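Local coordinates for protein 2-aminomuconate 6-semialdehyde dehydrogenase (Burkholderia cenocepacia, PDB 4U3W) that probably catalyses the NAD-dependent oxidation of 2-aminomuconate 6-semialdehyde to 2-aminomuconate, at residues W172-L177 and F299-Q304; N191-K196 and G220-I225; S432-A437 and K478-G483; S439-Q444 and W461-F466. All coordinates share one frame; numbering follows the deposited sequence. Where two conformers were deposited one is given.

How the contacts relate
Contacts 1 and 2 come first along the chain, with contact 2 nested inside the loop that contact 1 closes; contact 4 lies likewise inside the loop of contact 3. Helix 175-188, which starts in contact 1, is followed by strand 192-196 of contact 2; the centres of the two contacts are about 23 Å apart. Contacts 2 and 4, about 38 Å apart between centres, are parallel strand pairs in two different sheets on opposite sides of the chain's centre. Contact 1 touches contact 4 through T300 on W465 and L174 on F466, and A437 meets W461 between contacts 3 and 4. Contacts 3 and 4 also reach the second subunit, so both take part in that interface.

Contact 1: residues W172-L177 and F299-Q304; sequences WNLPLL and FTNAGQ
The indole of W172 is met by the side-chain amide of Q304, whose plane is turned 56° from the ring; OE1 of Q304 comes to 3.3 Å from CZ3 of W172. The same OE1 accepts a hydrogen bond from the backbone of I349, and the indole also meets the rings of H353 and F410. Q304 also presents its carbonyl oxygen to two asparagines. ND2 of N173 reaches Q304 O at 3.1 Å from one face of the carbonyl plane, while ND2 of N301 reaches it at 3.0 Å from the other. N301 ND2 uses its second hydrogen on N173 O, at 3.1 Å, so one amide ties both segments together. Asparagine suits this place twice over: its short side chain carries an NH2 whose two hydrogens serve two carbonyl oxygens, and it tolerates the positive phi (55°) that the backbone of N301 adopts. NE2 of Q304 turns back to N301 O, which holds the glutamine amide in orientation. The segment 299-304 leaves helix 287-299 on the way to strand 309-315, whereas L174 is the N-cap residue of helix 175-188 and rests on helix 114-138; P175 packs against helices 99-110 and 203-214.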
loop_
_atom_site.group_PDB
_atom_site.type_symbol
_atom_site.label_atom_id
_atom_site.label_comp_id
_atom_site.label_asym_id
_atom_site.label_seq_id
_atom_site.Cartn_x
_atom_site.Cartn_y
_atom_site.Cartn_z
ATOM N N TRP A 172 -35.036 -4.313 2.390
ATOM C CA TRP A 172 -35.759 -5.080 3.386
ATOM C C TRP A 172 -35.207 -6.498 3.609
ATOM O O TRP A 172 -35.662 -7.210 4.521
ATOM C CB TRP A 172 -37.246 -5.206 3.005
ATOM C CG TRP A 172 -37.532 -5.568 1.557
ATOM C CD1 TRP A 172 -37.970 -4.714 0.579
ATOM C CD2 TRP A 172 -37.475 -6.879 0.947
ATOM N NE1 TRP A 172 -38.139 -5.399 -0.607
ATOM C CE2 TRP A 172 -37.850 -6.725 -0.410
ATOM C CE3 TRP A 172 -37.137 -8.167 1.419
ATOM C CZ2 TRP A 172 -37.908 -7.810 -1.307
ATOM C CZ3 TRP A 172 -37.195 -9.251 0.524
ATOM C CH2 TRP A 172 -37.564 -9.068 -0.826
ATOM N N ASN A 173 -34.271 -6.939 2.785
ATOM C CA ASN A 173 -33.927 -8.380 2.863
ATOM C C ASN A 173 -32.985 -8.728 4.023
ATOM O O ASN A 173 -33.174 -9.741 4.724
ATOM C CB ASN A 173 -33.354 -8.913 1.541
ATOM C CG ASN A 173 -32.021 -8.272 1.151
ATOM O OD1 ASN A 173 -31.893 -7.060 1.155
ATOM N ND2 ASN A 173 -31.026 -9.087 0.844
ATOM N N LEU A 174 -32.001 -7.918 4.293
ATOM C CA LEU A 174 -31.204 -8.285 5.471
ATOM C C LEU A 174 -31.104 -7.012 6.257
ATOM O O LEU A 174 -30.090 -6.338 6.185
ATOM C CB LEU A 174 -29.824 -8.797 5.087
ATOM C CG LEU A 174 -29.687 -10.099 4.310
ATOM C CD1 LEU A 174 -28.268 -10.250 3.800
ATOM C CD2 LEU A 174 -30.082 -11.319 5.160
ATOM N N PRO A 175 -32.200 -6.631 6.932
ATOM C CA PRO A 175 -32.375 -5.213 7.313
ATOM C C PRO A 175 -31.261 -4.662 8.200
ATOM O O PRO A 175 -30.654 -3.648 7.847
ATOM C CB PRO A 175 -33.709 -5.213 8.082
ATOM C CG PRO A 175 -34.447 -6.423 7.586
ATOM C CD PRO A 175 -33.367 -7.455 7.281
ATOM N N LEU A 176 -31.001 -5.283 9.344
ATOM C CA LEU A 176 -30.014 -4.679 10.214
ATOM C C LEU A 176 -28.634 -4.798 9.558
ATOM O O LEU A 176 -27.859 -3.831 9.596
ATOM C CB LEU A 176 -30.038 -5.300 11.614
ATOM C CG LEU A 176 -29.058 -4.556 12.536
ATOM C CD1 LEU A 176 -29.576 -3.127 12.883
ATOM C CD2 LEU A 176 -28.728 -5.317 13.756
ATOM N N LEU A 177 -28.317 -5.949 8.953
ATOM C CA LEU A 177 -26.974 -6.194 8.416
ATOM C C LEU A 177 -26.582 -5.141 7.374
ATOM O O LEU A 177 -25.475 -4.537 7.431
ATOM C CB LEU A 177 -26.883 -7.618 7.803
ATOM C CG LEU A 177 -25.561 -8.220 7.294
ATOM C CD1 LEU A 177 -25.663 -9.748 7.107
ATOM C CD2 LEU A 177 -25.076 -7.626 6.002
ATOM N N PHE A 299 -31.475 -21.036 -1.475
ATOM C CA PHE A 299 -32.644 -20.915 -0.595
ATOM C C PHE A 299 -32.391 -20.201 0.744
ATOM O O PHE A 299 -33.309 -20.055 1.538
ATOM C CB PHE A 299 -33.222 -22.305 -0.339
ATOM C CG PHE A 299 -33.539 -23.078 -1.617
ATOM C CD1 PHE A 299 -34.337 -22.506 -2.621
ATOM C CD2 PHE A 299 -33.042 -24.372 -1.814
ATOM C CE1 PHE A 299 -34.634 -23.225 -3.814
ATOM C CE2 PHE A 299 -33.339 -25.085 -2.975
ATOM C CZ PHE A 299 -34.151 -24.500 -3.981
ATOM N N THR A 300 -31.165 -19.718 0.973
ATOM C CA THR A 300 -30.887 -18.875 2.144
ATOM C C THR A 300 -31.855 -17.665 2.185
ATOM O O THR A 300 -32.059 -17.004 1.157
ATOM C CB THR A 300 -29.426 -18.359 2.141
ATOM O OG1 THR A 300 -28.523 -19.458 2.395
ATOM C CG2 THR A 300 -29.214 -17.272 3.234
ATOM N N ASN A 301 -32.444 -17.378 3.347
ATOM C CA ASN A 301 -33.399 -16.231 3.472
ATOM C C ASN A 301 -34.533 -16.329 2.467
ATOM O O ASN A 301 -34.953 -15.307 1.909
ATOM C CB ASN A 301 -32.648 -14.853 3.283
ATOM C CG ASN A 301 -33.390 -13.640 3.909
ATOM O OD1 ASN A 301 -34.000 -13.742 4.977
ATOM N ND2 ASN A 301 -33.307 -12.465 3.235
ATOM N N ALA A 302 -34.987 -17.550 2.202
ATOM C CA ALA A 302 -36.021 -17.832 1.207
ATOM C C ALA A 302 -35.638 -17.287 -0.177
ATOM O O ALA A 302 -36.507 -16.841 -0.930
ATOM C CB ALA A 302 -37.413 -17.286 1.669
ATOM N N GLY A 303 -34.337 -17.340 -0.518
ATOM C CA GLY A 303 -33.866 -16.870 -1.826
ATOM C C GLY A 303 -33.849 -15.329 -1.964
ATOM O O GLY A 303 -33.639 -14.794 -3.048
ATOM N N GLN A 304 -34.029 -14.620 -0.855
ATOM C CA GLN A 304 -34.103 -13.140 -0.881
ATOM C C GLN A 304 -32.746 -12.486 -0.502
ATOM O O GLN A 304 -32.637 -11.712 0.457
ATOM C CB GLN A 304 -35.216 -12.676 0.055
ATOM C CG GLN A 304 -36.623 -13.198 -0.299
ATOM C CD GLN A 304 -37.663 -12.849 0.793
ATOM O OE1 GLN A 304 -38.664 -12.174 0.517
ATOM N NE2 GLN A 304 -37.451 -13.355 2.019
HETATM O O HOH W 1 -33.605 -11.410 6.725
#

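Contact 2: residues N191-K196 and G220-I225; sequences NCVVAK and GVFNLI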
loop_
_atom_site.group_PDB
_atom_site.type_symbol
_atom_site.label_atom_id
_atom_site.label_comp_id
_atom_site.label_asym_id
_atom_site.label_seq_id
_atom_site.Cartn_x
_atom_site.Cartn_y
_atom_site.Cartn_z
ATOM N N ASN A 191 -18.614 11.398 8.923
ATOM C CA ASN A 191 -19.852 11.986 8.348
ATOM C C ASN A 191 -21.009 11.987 9.317
ATOM O O ASN A 191 -21.043 11.161 10.242
ATOM C CB ASN A 191 -20.325 11.221 7.110
ATOM C CG ASN A 191 -19.269 11.113 6.056
ATOM O OD1 ASN A 191 -19.039 12.069 5.304
ATOM N ND2 ASN A 191 -18.608 9.931 5.971
ATOM N N CYS A 192 -22.007 12.847 9.067
ATOM C CA CYS A 192 -23.302 12.633 9.657
ATOM C C CYS A 192 -24.182 11.834 8.681
ATOM O O CYS A 192 -23.905 11.751 7.481
ATOM C CB CYS A 192 -23.992 13.986 10.006
ATOM S SG CYS A 192 -22.924 14.871 11.257
ATOM N N VAL A 193 -25.272 11.279 9.189
ATOM C CA VAL A 193 -26.070 10.316 8.425
ATOM C C VAL A 193 -27.590 10.664 8.501
ATOM O O VAL A 193 -28.084 10.983 9.568
ATOM C CB VAL A 193 -25.816 8.885 8.985
ATOM C CG1 VAL A 193 -26.926 7.923 8.629
ATOM C CG2 VAL A 193 -24.409 8.344 8.557
ATOM N N VAL A 194 -28.296 10.554 7.386
ATOM C CA VAL A 194 -29.741 10.548 7.338
ATOM C C VAL A 194 -30.112 9.242 6.645
ATOM O O VAL A 194 -29.776 9.044 5.473
ATOM C CB VAL A 194 -30.325 11.730 6.542
ATOM C CG1 VAL A 194 -31.904 11.592 6.428
ATOM C CG2 VAL A 194 -29.947 13.041 7.207
ATOM N N ALA A 195 -30.752 8.348 7.397
ATOM C CA ALA A 195 -30.935 6.991 6.938
ATOM C C ALA A 195 -32.400 6.606 6.896
ATOM O O ALA A 195 -33.119 6.786 7.865
ATOM C CB ALA A 195 -30.183 6.011 7.846
ATOM N N LYS A 196 -32.802 6.007 5.786
ATOM C CA LYS A 196 -34.195 5.593 5.614
ATOM C C LYS A 196 -34.272 4.092 5.360
ATOM O O LYS A 196 -33.948 3.650 4.271
ATOM C CB LYS A 196 -34.865 6.284 4.440
ATOM C CG LYS A 196 -36.475 5.942 4.482
ATOM C CD LYS A 196 -37.121 5.909 3.170
ATOM C CE LYS A 196 -37.013 4.655 2.407
ATOM N NZ LYS A 196 -38.011 3.613 2.757
ATOM N N GLY A 220 -28.016 15.079 15.822
ATOM C CA GLY A 220 -27.814 15.357 14.397
ATOM C C GLY A 220 -26.790 14.498 13.678
ATOM O O GLY A 220 -26.747 14.480 12.444
ATOM N N VAL A 221 -25.964 13.772 14.434
ATOM C CA VAL A 221 -24.960 12.929 13.794
ATOM C C VAL A 221 -25.612 11.720 13.118
ATOM O O VAL A 221 -25.282 11.406 11.982
ATOM C CB VAL A 221 -23.851 12.470 14.820
ATOM C CG1 VAL A 221 -22.965 11.407 14.218
ATOM C CG2 VAL A 221 -23.017 13.693 15.284
ATOM N N PHE A 222 -26.572 11.089 13.801
ATOM C CA PHE A 222 -27.326 9.999 13.237
ATOM C C PHE A 222 -28.850 10.342 13.239
ATOM O O PHE A 222 -29.425 10.581 14.296
ATOM C CB PHE A 222 -27.105 8.704 14.024
ATOM C CG PHE A 222 -27.977 7.576 13.545
ATOM C CD1 PHE A 222 -27.544 6.745 12.502
ATOM C CD2 PHE A 222 -29.210 7.327 14.144
ATOM C CE1 PHE A 222 -28.327 5.685 12.047
ATOM C CE2 PHE A 222 -30.001 6.276 13.691
ATOM C CZ PHE A 222 -29.568 5.462 12.647
ATOM N N ASN A 223 -29.473 10.328 12.066
ATOM C CA ASN A 223 -30.913 10.653 11.935
ATOM C C ASN A 223 -31.608 9.515 11.190
ATOM O O ASN A 223 -31.097 9.033 10.187
ATOM C CB ASN A 223 -31.128 11.975 11.208
ATOM C CG ASN A 223 -30.313 13.070 11.796
ATOM O OD1 ASN A 223 -30.718 13.725 12.751
ATOM N ND2 ASN A 223 -29.138 13.263 11.253
ATOM N N LEU A 224 -32.744 9.068 11.732
ATOM C CA LEU A 224 -33.560 8.006 11.142
ATOM C C LEU A 224 -34.882 8.572 10.659
ATOM O O LEU A 224 -35.584 9.250 11.416
ATOM C CB LEU A 224 -33.844 6.914 12.179
ATOM C CG LEU A 224 -34.718 5.769 11.641
ATOM C CD1 LEU A 224 -33.879 4.892 10.754
ATOM C CD2 LEU A 224 -35.149 4.955 12.844
ATOM N N ILE A 225 -35.202 8.371 9.396
ATOM C CA ILE A 225 -36.509 8.791 8.873
ATOM C C ILE A 225 -37.226 7.586 8.296
ATOM O O ILE A 225 -36.627 6.834 7.502
ATOM C CB ILE A 225 -36.399 9.857 7.766
ATOM C CG1 ILE A 225 -35.235 9.501 6.828
ATOM C CG2 ILE A 225 -36.152 11.250 8.372
ATOM C CD1 ILE A 225 -35.236 10.329 5.525
#
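V193, V194 and A195 pair with F222, N223 and L224 as the two parallel strands of a beta-alpha-beta unit whose connection contains helix 203-214, in the Rossmann-like architecture of the aldehyde dehydrogenase family. Backbone bonds alternate along the pair: V193 N to V221 O (2.8 Å), N223 N to V193 O, A195 N to N223 O and I225 N to A195 O (3.0 Å). N223 adds a side-chain bond to this pattern. Its CG stands beside its own backbone N (chi1 -51°), and this brings ND2 to 3.0 Å from V193 O, on the face of that carbonyl opposite to N223 N. The other hydrogen of ND2 goes to G220 O at 2.9 Å, and OD1 accepts from the backbone of N29. Apolar residues suit the rest of the pair, because their side chains are buried against helices. I225 carries CG1 between its backbone N and carbonyl carbon (chi1 41°), so that its CD1 packs at 3.7 Å on V194 CG1. V193, A195, F222 and L224 share one face, covered by helices 175-188 and 203-214. All the touching residues are buried, and the N-H and C=O groups that face each other between the two strands are bonded to one another. The amide of N223, bonded at both ends, is fixed in rotation and ties G220 O and V193 O to one side-chain nitrogen.

Contact 3: residues S432-A437 and K478-G483; sequences SAYGLA and KLSGLG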
loop_
_atom_site.group_PDB
_atom_site.type_symbol
_atom_site.label_atom_id
_atom_site.label_comp_id
_atom_site.label_asym_id
_atom_site.label_seq_id
_atom_site.Cartn_x
_atom_site.Cartn_y
_atom_site.Cartn_z
ATOM N N SER A 432 -25.270 -11.934 -19.583
ATOM C CA SER A 432 -26.145 -11.321 -18.598
ATOM C C SER A 432 -25.880 -9.790 -18.587
ATOM O O SER A 432 -24.738 -9.337 -18.767
ATOM C CB SER A 432 -25.933 -11.924 -17.197
ATOM O OG SER A 432 -26.759 -11.300 -16.211
ATOM N N ALA A 433 -26.954 -9.017 -18.428
ATOM C CA ALA A 433 -26.843 -7.571 -18.246
ATOM C C ALA A 433 -26.473 -7.251 -16.778
ATOM O O ALA A 433 -26.131 -6.096 -16.450
ATOM C CB ALA A 433 -28.152 -6.865 -18.658
ATOM N N TYR A 434 -26.529 -8.274 -15.920
ATOM C CA TYR A 434 -26.101 -8.163 -14.514
ATOM C C TYR A 434 -24.671 -8.698 -14.384
ATOM O O TYR A 434 -24.164 -9.308 -15.322
ATOM C CB TYR A 434 -27.025 -8.947 -13.578
ATOM C CG TYR A 434 -28.400 -8.347 -13.378
ATOM C CD1 TYR A 434 -28.556 -7.094 -12.770
ATOM C CD2 TYR A 434 -29.559 -9.054 -13.751
ATOM C CE1 TYR A 434 -29.841 -6.537 -12.555
ATOM C CE2 TYR A 434 -30.823 -8.520 -13.544
ATOM C CZ TYR A 434 -30.969 -7.264 -12.952
ATOM O OH TYR A 434 -32.241 -6.746 -12.757
ATOM N N GLY A 435 -24.023 -8.464 -13.244
ATOM C CA GLY A 435 -22.690 -9.002 -13.009
ATOM C C GLY A 435 -22.338 -8.787 -11.547
ATOM O O GLY A 435 -21.320 -8.097 -11.229
ATOM N N LEU A 436 -23.173 -9.346 -10.662
ATOM C CA LEU A 436 -22.957 -9.189 -9.224
ATOM C C LEU A 436 -22.005 -10.249 -8.695
ATOM O O LEU A 436 -20.879 -9.908 -8.283
ATOM C CB LEU A 436 -24.247 -9.284 -8.444
ATOM C CG LEU A 436 -24.178 -9.032 -6.926
ATOM C CD1 LEU A 436 -23.370 -7.725 -6.531
ATOM C CD2 LEU A 436 -25.628 -8.901 -6.397
ATOM N N ALA A 437 -22.423 -11.516 -8.681
ATOM C CA ALA A 437 -21.547 -12.548 -8.083
ATOM C C ALA A 437 -21.665 -13.909 -8.792
ATOM O O ALA A 437 -22.570 -14.122 -9.578
ATOM C CB ALA A 437 -21.862 -12.715 -6.599
ATOM N N LYS A 478 -21.511 -3.893 -14.531
ATOM C CA LYS A 478 -22.643 -3.755 -15.453
ATOM C C LYS A 478 -23.845 -3.150 -14.680
ATOM O O LYS A 478 -23.660 -2.201 -13.911
ATOM C CB LYS A 478 -22.996 -5.126 -16.088
ATOM C CG LYS A 478 -21.870 -5.808 -16.891
ATOM C CD LYS A 478 -22.278 -7.246 -17.326
ATOM C CE LYS A 478 -21.118 -8.016 -17.953
ATOM N NZ LYS A 478 -21.508 -9.362 -18.508
ATOM N N LEU A 479 -25.052 -3.716 -14.845
ATOM C CA LEU A 479 -26.237 -3.227 -14.110
ATOM C C LEU A 479 -26.246 -3.459 -12.584
ATOM O O LEU A 479 -27.144 -2.950 -11.900
ATOM C CB LEU A 479 -27.524 -3.837 -14.668
ATOM C CG LEU A 479 -28.009 -3.239 -15.979
ATOM C CD1 LEU A 479 -29.316 -3.933 -16.346
ATOM C CD2 LEU A 479 -28.214 -1.713 -15.863
ATOM N N SER A 480 -25.286 -4.237 -12.061
ATOM C CA SER A 480 -25.334 -4.685 -10.662
ATOM C C SER A 480 -24.725 -3.700 -9.647
ATOM O O SER A 480 -24.694 -3.975 -8.440
ATOM C CB SER A 480 -24.617 -6.060 -10.510
ATOM O OG SER A 480 -25.311 -7.046 -11.266
ATOM N N GLY A 481 -24.209 -2.581 -10.137
ATOM C CA GLY A 481 -23.635 -1.614 -9.214
ATOM C C GLY A 481 -22.751 -0.516 -9.778
ATOM O O GLY A 481 -22.456 -0.460 -10.975
ATOM N N LEU A 482 -22.336 0.355 -8.862
ATOM C CA LEU A 482 -21.452 1.481 -9.128
ATOM C C LEU A 482 -20.571 1.577 -7.902
ATOM O O LEU A 482 -21.099 1.579 -6.786
ATOM C CB LEU A 482 -22.259 2.775 -9.330
ATOM C CG LEU A 482 -21.995 3.748 -10.480
ATOM C CD1 LEU A 482 -21.761 3.011 -11.802
ATOM C CD2 LEU A 482 -23.172 4.713 -10.602
ATOM N N GLY A 483 -19.247 1.602 -8.096
ATOM C CA GLY A 483 -18.296 1.684 -6.987
ATOM C C GLY A 483 -18.067 0.373 -6.240
ATOM O O GLY A 483 -18.697 -0.656 -6.529
HETATM O O HOH W 2 -21.685 -10.737 -15.903
#
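K478 touches S432, A433 and Y434 from a backbone conformation usually left to glycine, with phi 56° and psi -134°. Its side chain is extended beyond CG and runs alongside the loop 432-435, with CD 3.4 Å from Y434 O. At its end NZ lies in the carbonyl plane of S432 and bonds to S432 O at 3.2 Å; a water links NZ to Y434 O, and E456 forms a salt bridge with NZ. The long aliphatic chain passes the carbonyls of A433 and Y434 and carries the ammonium to that of S432. The backbones join where L479 N donates to A433 O at 3.1 Å. S480 works as an acceptor: its OG takes the N-H of G435 at 2.8 Å in a nearly straight bond (175°), and its own bond to G274 O fastens the loop to a third piece of chain. The hydroxyl oxygen also lies near the plane of the Y434 ring, at the edge, while CB of L479 packs 3.9 Å from CD1 of Y434. G435, without a side chain, lets K478 and S480 lie close to the backbone. S432 OG accepts from Y434 N in an ST turn that shapes the loop. This loop leads from helix 422-430 into strand 437-441, while K478 to S480 precede strand 481-482, which pairs antiparallel with strand 268-272. L479 also packs on V266 of the second subunit.

Contact 4: residues S439-Q444 and W461-F466; sequences SIWTTQ and WVNAWF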
loop_
_atom_site.group_PDB
_atom_site.type_symbol
_atom_site.label_atom_id
_atom_site.label_comp_id
_atom_site.label_asym_id
_atom_site.label_seq_id
_atom_site.Cartn_x
_atom_site.Cartn_y
_atom_site.Cartn_z
ATOM N N SER A 439 -20.515 -18.423 -8.115
ATOM C CA SER A 439 -19.722 -19.427 -7.379
ATOM C C SER A 439 -19.440 -20.621 -8.284
ATOM O O SER A 439 -20.262 -20.986 -9.109
ATOM C CB SER A 439 -20.430 -19.860 -6.082
ATOM O OG SER A 439 -21.645 -20.459 -6.436
ATOM N N ILE A 440 -18.232 -21.180 -8.133
ATOM C CA ILE A 440 -17.683 -22.253 -8.957
ATOM C C ILE A 440 -17.287 -23.371 -8.021
ATOM O O ILE A 440 -16.589 -23.089 -7.029
ATOM C CB ILE A 440 -16.371 -21.787 -9.700
ATOM C CG1 ILE A 440 -16.607 -20.463 -10.446
ATOM C CG2 ILE A 440 -15.771 -22.881 -10.591
ATOM C CD1 ILE A 440 -17.508 -20.594 -11.565
ATOM N N TRP A 441 -17.663 -24.617 -8.366
ATOM C CA TRP A 441 -17.348 -25.793 -7.584
ATOM C C TRP A 441 -16.448 -26.700 -8.418
ATOM O O TRP A 441 -16.870 -27.203 -9.472
ATOM C CB TRP A 441 -18.630 -26.542 -7.137
ATOM C CG TRP A 441 -19.409 -25.698 -6.225
ATOM C CD1 TRP A 441 -20.307 -24.727 -6.579
ATOM C CD2 TRP A 441 -19.345 -25.690 -4.788
ATOM N NE1 TRP A 441 -20.808 -24.112 -5.446
ATOM C CE2 TRP A 441 -20.212 -24.666 -4.337
ATOM C CE3 TRP A 441 -18.628 -26.437 -3.847
ATOM C CZ2 TRP A 441 -20.391 -24.370 -2.965
ATOM C CZ3 TRP A 441 -18.806 -26.152 -2.505
ATOM C CH2 TRP A 441 -19.687 -25.137 -2.073
ATOM N N THR A 442 -15.203 -26.863 -7.959
ATOM C CA THR A 442 -14.223 -27.735 -8.619
ATOM C C THR A 442 -13.123 -28.105 -7.624
ATOM O O THR A 442 -12.813 -27.312 -6.733
ATOM C CB THR A 442 -13.589 -27.033 -9.858
ATOM O OG1 THR A 442 -12.613 -27.884 -10.472
ATOM C CG2 THR A 442 -12.951 -25.714 -9.438
ATOM N N THR A 443 -12.525 -29.286 -7.783
ATOM C CA THR A 443 -11.346 -29.609 -6.982
ATOM C C THR A 443 -10.033 -29.333 -7.741
ATOM O O THR A 443 -8.940 -29.587 -7.203
ATOM C CB THR A 443 -11.336 -31.100 -6.577
ATOM O OG1 THR A 443 -11.436 -31.866 -7.764
ATOM C CG2 THR A 443 -12.517 -31.445 -5.681
ATOM N N GLN A 444 -10.111 -28.839 -8.982
ATOM C CA GLN A 444 -8.890 -28.690 -9.774
ATOM C C GLN A 444 -8.253 -27.319 -9.642
ATOM O O GLN A 444 -8.919 -26.250 -9.778
ATOM C CB GLN A 444 -9.177 -29.019 -11.240
ATOM C CG GLN A 444 -9.542 -30.473 -11.427
ATOM C CD GLN A 444 -8.404 -31.456 -11.177
ATOM O OE1 GLN A 444 -7.394 -31.482 -11.907
ATOM N NE2 GLN A 444 -8.592 -32.328 -10.171
ATOM N N TRP A 461 -16.779 -16.769 -5.830
ATOM C CA TRP A 461 -16.398 -17.756 -4.811
ATOM C C TRP A 461 -16.030 -19.118 -5.455
ATOM O O TRP A 461 -16.662 -19.516 -6.414
ATOM C CB TRP A 461 -17.521 -17.984 -3.788
ATOM C CG TRP A 461 -17.713 -16.839 -2.851
ATOM C CD1 TRP A 461 -16.896 -16.467 -1.782
ATOM C CD2 TRP A 461 -18.786 -15.897 -2.880
ATOM N NE1 TRP A 461 -17.413 -15.354 -1.164
ATOM C CE2 TRP A 461 -18.562 -14.975 -1.818
ATOM C CE3 TRP A 461 -19.893 -15.734 -3.706
ATOM C CZ2 TRP A 461 -19.423 -13.899 -1.569
ATOM C CZ3 TRP A 461 -20.781 -14.654 -3.437
ATOM C CH2 TRP A 461 -20.524 -13.764 -2.388
ATOM N N VAL A 462 -14.987 -19.790 -4.918
ATOM C CA VAL A 462 -14.607 -21.114 -5.392
ATOM C C VAL A 462 -14.780 -22.080 -4.207
ATOM O O VAL A 462 -14.090 -21.912 -3.149
ATOM C CB VAL A 462 -13.129 -21.141 -5.940
ATOM C CG1 VAL A 462 -12.815 -22.535 -6.547
ATOM C CG2 VAL A 462 -12.975 -20.070 -7.022
ATOM N N ASN A 463 -15.715 -23.021 -4.364
ATOM C CA ASN A 463 -16.079 -23.932 -3.298
ATOM C C ASN A 463 -16.590 -23.225 -2.032
ATOM O O ASN A 463 -16.318 -23.653 -0.914
ATOM C CB ASN A 463 -14.871 -24.888 -2.967
ATOM C CG ASN A 463 -14.473 -25.745 -4.174
ATOM O OD1 ASN A 463 -15.326 -26.053 -5.014
ATOM N ND2 ASN A 463 -13.177 -26.102 -4.283
ATOM N N ALA A 464 -17.357 -22.144 -2.216
ATOM C CA ALA A 464 -17.893 -21.392 -1.125
ATOM C C ALA A 464 -19.038 -20.494 -1.683
ATOM O O ALA A 464 -19.267 -20.459 -2.878
ATOM C CB ALA A 464 -16.787 -20.533 -0.446
ATOM N N TRP A 465 -19.694 -19.780 -0.791
ATOM C CA TRP A 465 -20.717 -18.810 -1.166
ATOM C C TRP A 465 -20.958 -17.858 0.029
ATOM O O TRP A 465 -20.984 -18.281 1.184
ATOM C CB TRP A 465 -22.014 -19.522 -1.604
ATOM C CG TRP A 465 -23.131 -18.533 -1.949
ATOM C CD1 TRP A 465 -23.236 -17.771 -3.078
ATOM C CD2 TRP A 465 -24.230 -18.166 -1.104
ATOM N NE1 TRP A 465 -24.388 -16.960 -3.008
ATOM C CE2 TRP A 465 -25.012 -17.191 -1.811
ATOM C CE3 TRP A 465 -24.657 -18.583 0.155
ATOM C CZ2 TRP A 465 -26.178 -16.625 -1.284
ATOM C CZ3 TRP A 465 -25.828 -18.013 0.686
ATOM C CH2 TRP A 465 -26.571 -17.023 -0.046
ATOM N N PHE A 466 -21.067 -16.573 -0.272
ATOM C CA PHE A 466 -21.427 -15.541 0.714
ATOM C C PHE A 466 -20.464 -15.589 1.923
ATOM O O PHE A 466 -20.886 -15.567 3.082
ATOM C CB PHE A 466 -22.896 -15.701 1.116
ATOM C CG PHE A 466 -23.526 -14.464 1.781
ATOM C CD1 PHE A 466 -22.917 -13.225 1.728
ATOM C CD2 PHE A 466 -24.749 -14.566 2.411
ATOM C CE1 PHE A 466 -23.491 -12.100 2.340
ATOM C CE2 PHE A 466 -25.356 -13.428 3.020
ATOM C CZ PHE A 466 -24.719 -12.210 2.975
#
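S439 and I440 pair with W461 and V462 as neighbouring parallel strands of a beta-alpha-beta unit connected through helix 445-452, and N463 carries the pairing on beyond the end of strand 459-462. I440 N donates to W461 O at 2.9 Å, and N463 N donates to I440 O at 2.8 Å. There the second strand turns away, for N463 adopts positive phi (59°), a conformation asparagine accepts readily. Its side chain takes over where a main chain would have continued. With CG beside the backbone N (chi1 -61°), OD1 receives T442 N at 3.1 Å while ND2 donates to T442 O at 2.8 Å. Two bonds thus grip both polar atoms of the amide and fix which way round it lies. W441 fits against the turn: CA of N463 sits over one face of the indole in a CH-pi contact, 3.7 Å from the centroid of the six-membered ring. The backbone N of A464 lies over that same face. A464 O meets CB of S439 at 3.5 Å; this oxygen is buried without a polar partner in the model. T442 OG1 accepts from Q444 N in an ST turn, and D284 gives the same hydroxyl a second partner. Strand 437-441 is flanked on its other side by strand 277-281, and W441 also packs on helix 287-299. At strand 459-462, outermost within its own chain, W461 and V462 pair in parallel with a strand of the second subunit, so the sheet continues across that interface; V462 and N463 pack on L445 of the third subunit.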